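Local coordinates for protein dextranase (Pseudarthrobacter oxydans, PDB 6NZS) that hydrolyses internal alpha-1,6-glucosidic linkages of dextran, very probably as an endo-acting glycoside hydrolase of family 49, at residues 469-480 against 495-506. Numbering follows the deposited sequence.
Sequences TTVKNMRFENIT and SDTENIHVKNLN
The carbonyl oxygen of Asn504 is gripped by two donors: Ile479 N at 3.0 Å and Asn506 ND2 at 3.1 Å, arriving from opposite faces of the carbonyl plane. Both strands, 469-480 and 495-506, run parallel in neighbouring coils of the right-handed beta-helix typical of family 49. The same Asn506 ND2 also gives a hydrogen to Thr480 OG1 (3.0 Å), in the plane of the Asn506 amide; CG sits between backbone N and carbonyl carbon (chi1 62°), which turns the amide back toward both acceptors. With an alanine in place of Asn506, Thr480 OG1 would probably lose this donor and Asn504 O one of its two grips. Two asparagine ladders, all with positive phi, are hydrogen-bonded rather than stacked, their amides nearly perpendicular: Asn504 ND2 donates to Asn478 OD1 from above its carbonyl plane, whereas Asn499 ND2 meets Asn473 OD1 in plane, and Asn473 ND2 continues to Asp424 OD1 on the adjoining strand 423-435. Met474, Phe476 and Ile479 pack inward against Ile500, Val502 and Leu505. On the outer face, the guanidinium of Arg475, tied to Glu477, lies flat on His501, whose NE2 is hydrogen-bonded to Glu548 OE1. The planes are 26° apart, with Arg475 NH1 3.5 Å above the imidazole, over its centre.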
ATOM      1  N   THR A 469      -2.665 -29.310   2.829  1.00 18.16           N
ATOM      2  CA  THR A 469      -2.474 -28.003   3.437  1.00 16.83           C
ATOM      3  C   THR A 469      -3.845 -27.380   3.675  1.00 15.95           C
ATOM      4  O   THR A 469      -4.821 -27.730   3.007  1.00 15.62           O
ATOM      5  CB  THR A 469      -1.623 -27.089   2.543  1.00 16.87           C
ATOM      6  OG1 THR A 469      -2.284 -26.890   1.287  1.00 16.58           O
ATOM      7  CG2 THR A 469      -0.250 -27.710   2.288  1.00 16.90           C
ATOM      8  N   THR A 470      -3.915 -26.469   4.651  1.00 14.32           N
ATOM      9  CA  THR A 470      -5.185 -25.866   5.040  1.00 14.77           C
ATOM     10  C   THR A 470      -5.016 -24.378   5.310  1.00 14.23           C
ATOM     11  O   THR A 470      -4.138 -23.978   6.081  1.00 13.49           O
ATOM     12  CB  THR A 470      -5.758 -26.547   6.287  1.00 17.76           C
ATOM     13  OG1 THR A 470      -5.882 -27.952   6.040  1.00 18.56           O
ATOM     14  CG2 THR A 470      -7.129 -25.997   6.606  1.00 17.88           C
ATOM     15  N   VAL A 471      -5.870 -23.575   4.678  1.00 13.34           N
ATOM     16  CA  VAL A 471      -6.036 -22.156   4.976  1.00 14.39           C
ATOM     17  C   VAL A 471      -7.369 -22.019   5.702  1.00 11.88           C
ATOM     18  O   VAL A 471      -8.420 -22.356   5.140  1.00 13.36           O
ATOM     19  CB  VAL A 471      -6.018 -21.326   3.682  1.00 12.79           C
ATOM     20  CG1 VAL A 471      -6.415 -19.880   3.956  1.00 14.07           C
ATOM     21  CG2 VAL A 471      -4.649 -21.415   3.028  1.00 13.94           C
ATOM     22  N   LYS A 472      -7.343 -21.538   6.946  1.00 13.19           N
ATOM     23  CA  LYS A 472      -8.575 -21.529   7.724  1.00 12.95           C
ATOM     24  C   LYS A 472      -8.631 -20.361   8.700  1.00 12.46           C
ATOM     25  O   LYS A 472      -7.610 -19.790   9.094  1.00 12.69           O
ATOM     26  CB  LYS A 472      -8.777 -22.856   8.469  1.00 14.61           C
ATOM     27  CG  LYS A 472      -7.702 -23.147   9.497  1.00 16.31           C
ATOM     28  CD  LYS A 472      -7.958 -24.485  10.173  1.00 20.39           C
ATOM     29  CE  LYS A 472      -6.935 -24.738  11.262  1.00 22.65           C
ATOM     30  NZ  LYS A 472      -7.093 -26.107  11.825  1.00 28.90           N
ATOM     31  N   ASN A 473      -9.861 -20.025   9.098  1.00 13.44           N
ATOM     32  CA  ASN A 473     -10.103 -19.084  10.186  1.00 13.63           C
ATOM     33  C   ASN A 473      -9.509 -17.712   9.877  1.00 14.14           C
ATOM     34  O   ASN A 473      -8.714 -17.162  10.637  1.00 14.53           O
ATOM     35  CB  ASN A 473      -9.600 -19.641  11.519  1.00 13.70           C
ATOM     36  CG  ASN A 473     -10.320 -20.911  11.919  1.00 17.95           C
ATOM     37  OD1 ASN A 473     -11.533 -21.033  11.736  1.00 17.22           O
ATOM     38  ND2 ASN A 473      -9.574 -21.871  12.456  1.00 17.13           N
ATOM     39  N   MET A 474      -9.906 -17.165   8.733  1.00 11.86           N
ATOM     40  CA  MET A 474      -9.499 -15.831   8.314  1.00 13.09           C
ATOM     41  C   MET A 474     -10.750 -14.976   8.265  1.00 12.16           C
ATOM     42  O   MET A 474     -11.725 -15.339   7.596  1.00 13.33           O
ATOM     43  CB  MET A 474      -8.824 -15.868   6.945  1.00 12.26           C
ATOM     44  CG  MET A 474      -7.680 -16.856   6.864  1.00 13.90           C
ATOM     45  SD  MET A 474      -6.442 -16.358   5.657  1.00 18.95           S
ATOM     46  CE  MET A 474      -7.412 -16.391   4.166  1.00 17.93           C
ATOM     47  N   ARG A 475     -10.726 -13.860   8.981  1.00 11.77           N
ATOM     48  CA  ARG A 475     -11.863 -12.956   9.074  1.00 11.49           C
ATOM     49  C   ARG A 475     -11.461 -11.577   8.573  1.00 12.74           C
ATOM     50  O   ARG A 475     -10.460 -11.008   9.022  1.00 12.73           O
ATOM     51  CB  ARG A 475     -12.370 -12.854  10.517  1.00 13.31           C
ATOM     52  CG  ARG A 475     -13.602 -11.970  10.681  1.00 19.29           C
ATOM     53  CD  ARG A 475     -14.187 -12.115  12.083  1.00 24.71           C
ATOM     54  NE  ARG A 475     -15.416 -11.347  12.265  1.00 30.89           N
ATOM     55  CZ  ARG A 475     -16.641 -11.864  12.213  1.00 30.67           C
ATOM     56  NH1 ARG A 475     -16.809 -13.161  11.982  1.00 27.30           N
ATOM     57  NH2 ARG A 475     -17.704 -11.083  12.396  1.00 27.63           N
ATOM     58  N   PHE A 476     -12.242 -11.049   7.637  1.00 11.81           N
ATOM     59  CA  PHE A 476     -12.042  -9.715   7.081  1.00 12.32           C
ATOM     60  C   PHE A 476     -13.318  -8.946   7.383  1.00 14.87           C
ATOM     61  O   PHE A 476     -14.375  -9.270   6.834  1.00 17.88           O
ATOM     62  CB  PHE A 476     -11.827  -9.794   5.569  1.00 13.80           C
ATOM     63  CG  PHE A 476     -10.686 -10.677   5.162  1.00 11.59           C
ATOM     64  CD1 PHE A 476     -10.884 -12.023   4.918  1.00 14.12           C
ATOM     65  CD2 PHE A 476      -9.410 -10.161   5.024  1.00 12.79           C
ATOM     66  CE1 PHE A 476      -9.828 -12.847   4.544  1.00 15.06           C
ATOM     67  CE2 PHE A 476      -8.354 -10.971   4.662  1.00 14.82           C
ATOM     68  CZ  PHE A 476      -8.552 -12.311   4.420  1.00 15.96           C
ATOM     69  N   GLU A 477     -13.238  -7.940   8.247  1.00 10.84           N
ATOM     70  CA  GLU A 477     -14.425  -7.203   8.672  1.00 12.24           C
ATOM     71  C   GLU A 477     -14.251  -5.728   8.360  1.00 11.99           C
ATOM     72  O   GLU A 477     -13.302  -5.099   8.844  1.00 11.12           O
ATOM     73  CB  GLU A 477     -14.717  -7.400  10.163  1.00 16.28           C
ATOM     74  CG  GLU A 477     -15.914  -6.585  10.622  1.00 17.31           C
ATOM     75  CD  GLU A 477     -16.549  -7.090  11.902  1.00 23.13           C
ATOM     76  OE1 GLU A 477     -16.113  -8.141  12.416  1.00 24.76           O
ATOM     77  OE2 GLU A 477     -17.494  -6.429  12.382  1.00 26.25           O
ATOM     78  N   ASN A 478     -15.194  -5.185   7.579  1.00 10.61           N
ATOM     79  CA  ASN A 478     -15.215  -3.807   7.098  1.00  9.78           C
ATOM     80  C   ASN A 478     -14.162  -3.609   6.018  1.00 11.09           C
ATOM     81  O   ASN A 478     -13.001  -3.315   6.313  1.00 10.91           O
ATOM     82  CB  ASN A 478     -15.095  -2.781   8.235  1.00 11.96           C
ATOM     83  CG  ASN A 478     -16.156  -2.966   9.293  1.00 14.62           C
ATOM     84  OD1 ASN A 478     -17.260  -3.426   9.004  1.00 15.50           O
ATOM     85  ND2 ASN A 478     -15.824  -2.620  10.528  1.00 16.54           N
ATOM     86  N   ILE A 479     -14.560  -3.801   4.765  1.00  9.78           N
ATOM     87  CA  ILE A 479     -13.731  -3.482   3.610  1.00  9.98           C
ATOM     88  C   ILE A 479     -14.563  -2.532   2.767  1.00  9.74           C
ATOM     89  O   ILE A 479     -15.484  -2.957   2.057  1.00 10.34           O
ATOM     90  CB  ILE A 479     -13.322  -4.715   2.802  1.00  9.29           C
ATOM     91  CG1 ILE A 479     -12.667  -5.788   3.683  1.00 11.09           C
ATOM     92  CG2 ILE A 479     -12.375  -4.283   1.684  1.00 10.51           C
ATOM     93  CD1 ILE A 479     -12.388  -7.090   2.928  1.00 12.44           C
ATOM     94  N   THR A 480     -14.256  -1.245   2.854  1.00  8.67           N
ATOM     95  CA  THR A 480     -15.001  -0.215   2.150  1.00  9.32           C
ATOM     96  C   THR A 480     -14.275   0.107   0.853  1.00  9.47           C
ATOM     97  O   THR A 480     -13.107   0.510   0.875  1.00 10.70           O
ATOM     98  CB  THR A 480     -15.106   1.021   3.041  1.00  9.98           C
ATOM     99  OG1 THR A 480     -15.865   0.687   4.217  1.00 11.14           O
ATOM    100  CG2 THR A 480     -15.789   2.160   2.305  1.00 12.33           C
ATOM    101  N   SER A 495      -5.385 -25.041  -1.393  1.00 12.71           N
ATOM    102  CA  SER A 495      -5.346 -25.747  -0.124  1.00 15.11           C
ATOM    103  C   SER A 495      -6.784 -25.976   0.311  1.00 15.93           C
ATOM    104  O   SER A 495      -7.702 -25.304  -0.167  1.00 15.13           O
ATOM    105  CB  SER A 495      -4.646 -24.897   0.951  1.00 14.35           C
ATOM    106  OG  SER A 495      -3.337 -24.504   0.564  1.00 15.11           O
ATOM    107  N   ASP A 496      -6.989 -26.950   1.202  1.00 15.57           N
ATOM    108  CA  ASP A 496      -8.257 -27.008   1.916  1.00 15.18           C
ATOM    109  C   ASP A 496      -8.525 -25.638   2.525  1.00 14.92           C
ATOM    110  O   ASP A 496      -7.615 -24.995   3.056  1.00 14.37           O
ATOM    111  CB  ASP A 496      -8.203 -28.053   3.033  1.00 16.73           C
ATOM    112  CG  ASP A 496      -8.296 -29.481   2.515  1.00 19.20           C
ATOM    113  OD1 ASP A 496      -8.398 -29.709   1.289  1.00 17.32           O
ATOM    114  OD2 ASP A 496      -8.245 -30.400   3.363  1.00 20.73           O
ATOM    115  N   THR A 497      -9.772 -25.178   2.424  1.00 13.95           N
ATOM    116  CA  THR A 497     -10.121 -23.807   2.781  1.00 13.88           C
ATOM    117  C   THR A 497     -11.353 -23.827   3.671  1.00 16.03           C
ATOM    118  O   THR A 497     -12.404 -24.335   3.267  1.00 16.92           O
ATOM    119  CB  THR A 497     -10.386 -22.994   1.511  1.00 13.28           C
ATOM    120  OG1 THR A 497      -9.197 -22.963   0.715  1.00 15.87           O
ATOM    121  CG2 THR A 497     -10.776 -21.568   1.868  1.00 15.17           C
ATOM    122  N   GLU A 498     -11.225 -23.289   4.889  1.00 13.73           N
ATOM    123  CA  GLU A 498     -12.284 -23.405   5.883  1.00 13.36           C
ATOM    124  C   GLU A 498     -12.484 -22.107   6.653  1.00 12.80           C
ATOM    125  O   GLU A 498     -11.520 -21.418   7.001  1.00 14.71           O
ATOM    126  CB  GLU A 498     -11.981 -24.530   6.884  1.00 17.56           C
ATOM    127  CG  GLU A 498     -11.931 -25.900   6.246  1.00 20.45           C
ATOM    128  CD  GLU A 498     -11.185 -26.909   7.088  1.00 23.44           C
ATOM    129  OE1 GLU A 498     -11.053 -26.686   8.308  1.00 25.84           O
ATOM    130  OE2 GLU A 498     -10.730 -27.924   6.519  1.00 27.31           O
ATOM    131  N   ASN A 499     -13.748 -21.798   6.928  1.00 12.37           N
ATOM    132  CA  ASN A 499     -14.144 -20.700   7.808  1.00 12.88           C
ATOM    133  C   ASN A 499     -13.459 -19.381   7.443  1.00 13.10           C
ATOM    134  O   ASN A 499     -12.734 -18.772   8.232  1.00 13.50           O
ATOM    135  CB  ASN A 499     -13.958 -21.051   9.289  1.00 13.81           C
ATOM    136  CG  ASN A 499     -14.753 -20.141  10.191  1.00 15.73           C
ATOM    137  OD1 ASN A 499     -15.841 -19.699   9.833  1.00 15.23           O
ATOM    138  ND2 ASN A 499     -14.210 -19.838  11.368  1.00 17.63           N
ATOM    139  N   ILE A 500     -13.728 -18.938   6.223  1.00 12.51           N
ATOM    140  CA  ILE A 500     -13.303 -17.630   5.744  1.00 11.67           C
ATOM    141  C   ILE A 500     -14.514 -16.717   5.845  1.00 13.63           C
ATOM    142  O   ILE A 500     -15.590 -17.050   5.340  1.00 15.54           O
ATOM    143  CB  ILE A 500     -12.812 -17.723   4.291  1.00 13.14           C
ATOM    144  CG1 ILE A 500     -11.816 -18.881   4.113  1.00 13.10           C
ATOM    145  CG2 ILE A 500     -12.259 -16.366   3.826  1.00 13.39           C
ATOM    146  CD1 ILE A 500     -10.570 -18.792   4.978  1.00 15.90           C
ATOM    147  N   HIS A 501     -14.359 -15.578   6.510  1.00 11.25           N
ATOM    148  CA  HIS A 501     -15.481 -14.687   6.758  1.00 12.05           C
ATOM    149  C   HIS A 501     -15.151 -13.317   6.191  1.00 11.69           C
ATOM    150  O   HIS A 501     -14.103 -12.750   6.514  1.00 13.37           O
ATOM    151  CB  HIS A 501     -15.768 -14.594   8.260  1.00 13.99           C
ATOM    152  CG  HIS A 501     -17.153 -14.129   8.583  1.00 20.01           C
ATOM    153  ND1 HIS A 501     -18.133 -14.976   9.058  1.00 17.73           N
ATOM    154  CD2 HIS A 501     -17.719 -12.902   8.499  1.00 20.41           C
ATOM    155  CE1 HIS A 501     -19.245 -14.285   9.254  1.00 20.56           C
ATOM    156  NE2 HIS A 501     -19.019 -13.023   8.924  1.00 19.28           N
ATOM    157  N   VAL A 502     -16.039 -12.795   5.345  1.00 11.83           N
ATOM    158  CA  VAL A 502     -15.927 -11.444   4.795  1.00 12.17           C
ATOM    159  C   VAL A 502     -17.184 -10.697   5.216  1.00 11.32           C
ATOM    160  O   VAL A 502     -18.277 -10.978   4.704  1.00 12.78           O
ATOM    161  CB  VAL A 502     -15.773 -11.457   3.266  1.00 11.95           C
ATOM    162  CG1 VAL A 502     -15.614 -10.034   2.728  1.00 12.47           C
ATOM    163  CG2 VAL A 502     -14.584 -12.321   2.849  1.00 12.74           C
ATOM    164  N   LYS A 503     -17.039  -9.766   6.152  1.00 11.10           N
ATOM    165  CA  LYS A 503     -18.161  -9.025   6.709  1.00 10.93           C
ATOM    166  C   LYS A 503     -18.060  -7.562   6.296  1.00 11.08           C
ATOM    167  O   LYS A 503     -17.008  -6.932   6.456  1.00 10.86           O
ATOM    168  CB  LYS A 503     -18.191  -9.131   8.237  1.00 12.87           C
ATOM    169  CG  LYS A 503     -19.400  -8.455   8.858  1.00 13.90           C
ATOM    170  CD  LYS A 503     -19.507  -8.743  10.358  1.00 16.96           C
ATOM    171  CE  LYS A 503     -20.767  -8.106  10.926  1.00 21.72           C
ATOM    172  NZ  LYS A 503     -21.046  -8.553  12.322  1.00 24.96           N
ATOM    173  N   ASN A 504     -19.157  -7.018   5.777  1.00 10.23           N
ATOM    174  CA  ASN A 504     -19.219  -5.617   5.354  1.00 10.32           C
ATOM    175  C   ASN A 504     -18.159  -5.276   4.304  1.00 10.26           C
ATOM    176  O   ASN A 504     -17.486  -4.241   4.377  1.00 11.29           O
ATOM    177  CB  ASN A 504     -19.188  -4.632   6.531  1.00 11.24           C
ATOM    178  CG  ASN A 504     -19.533  -3.209   6.098  1.00 18.27           C
ATOM    179  OD1 ASN A 504     -20.277  -3.005   5.127  1.00 18.70           O
ATOM    180  ND2 ASN A 504     -18.979  -2.221   6.793  1.00 19.89           N
ATOM    181  N   LEU A 505     -18.017  -6.150   3.311  1.00 10.81           N
ATOM    182  CA  LEU A 505     -17.407  -5.745   2.047  1.00  9.53           C
ATOM    183  C   LEU A 505     -18.450  -4.892   1.342  1.00 10.06           C
ATOM    184  O   LEU A 505     -19.449  -5.412   0.834  1.00 10.39           O
ATOM    185  CB  LEU A 505     -17.048  -6.969   1.208  1.00  9.41           C
ATOM    186  CG  LEU A 505     -16.636  -6.669  -0.240  1.00  9.00           C
ATOM    187  CD1 LEU A 505     -15.405  -5.769  -0.274  1.00 11.54           C
ATOM    188  CD2 LEU A 505     -16.401  -7.944  -1.032  1.00 10.80           C
ATOM    189  N   ASN A 506     -18.248  -3.574   1.340  1.00  9.03           N
ATOM    190  CA  ASN A 506     -19.204  -2.643   0.763  1.00 10.04           C
ATOM    191  C   ASN A 506     -18.542  -1.941  -0.410  1.00 10.21           C
ATOM    192  O   ASN A 506     -17.533  -1.244  -0.244  1.00 10.72           O
ATOM    193  CB  ASN A 506     -19.769  -1.669   1.807  1.00 12.25           C
ATOM    194  CG  ASN A 506     -18.714  -0.787   2.441  1.00 14.08           C
ATOM    195  OD1 ASN A 506     -18.566   0.378   2.066  1.00 16.57           O
ATOM    196  ND2 ASN A 506     -18.014  -1.315   3.449  1.00 13.34           N
TER
HETATM  197  O   HOH W   1      -8.441 -29.294   6.144  1.00 24.65           O
HETATM  198  O   HOH W   2      -8.948 -28.152   9.703  1.00 30.19           O
HETATM  199  O   HOH W   3     -20.702 -11.610  12.248  1.00 25.27           O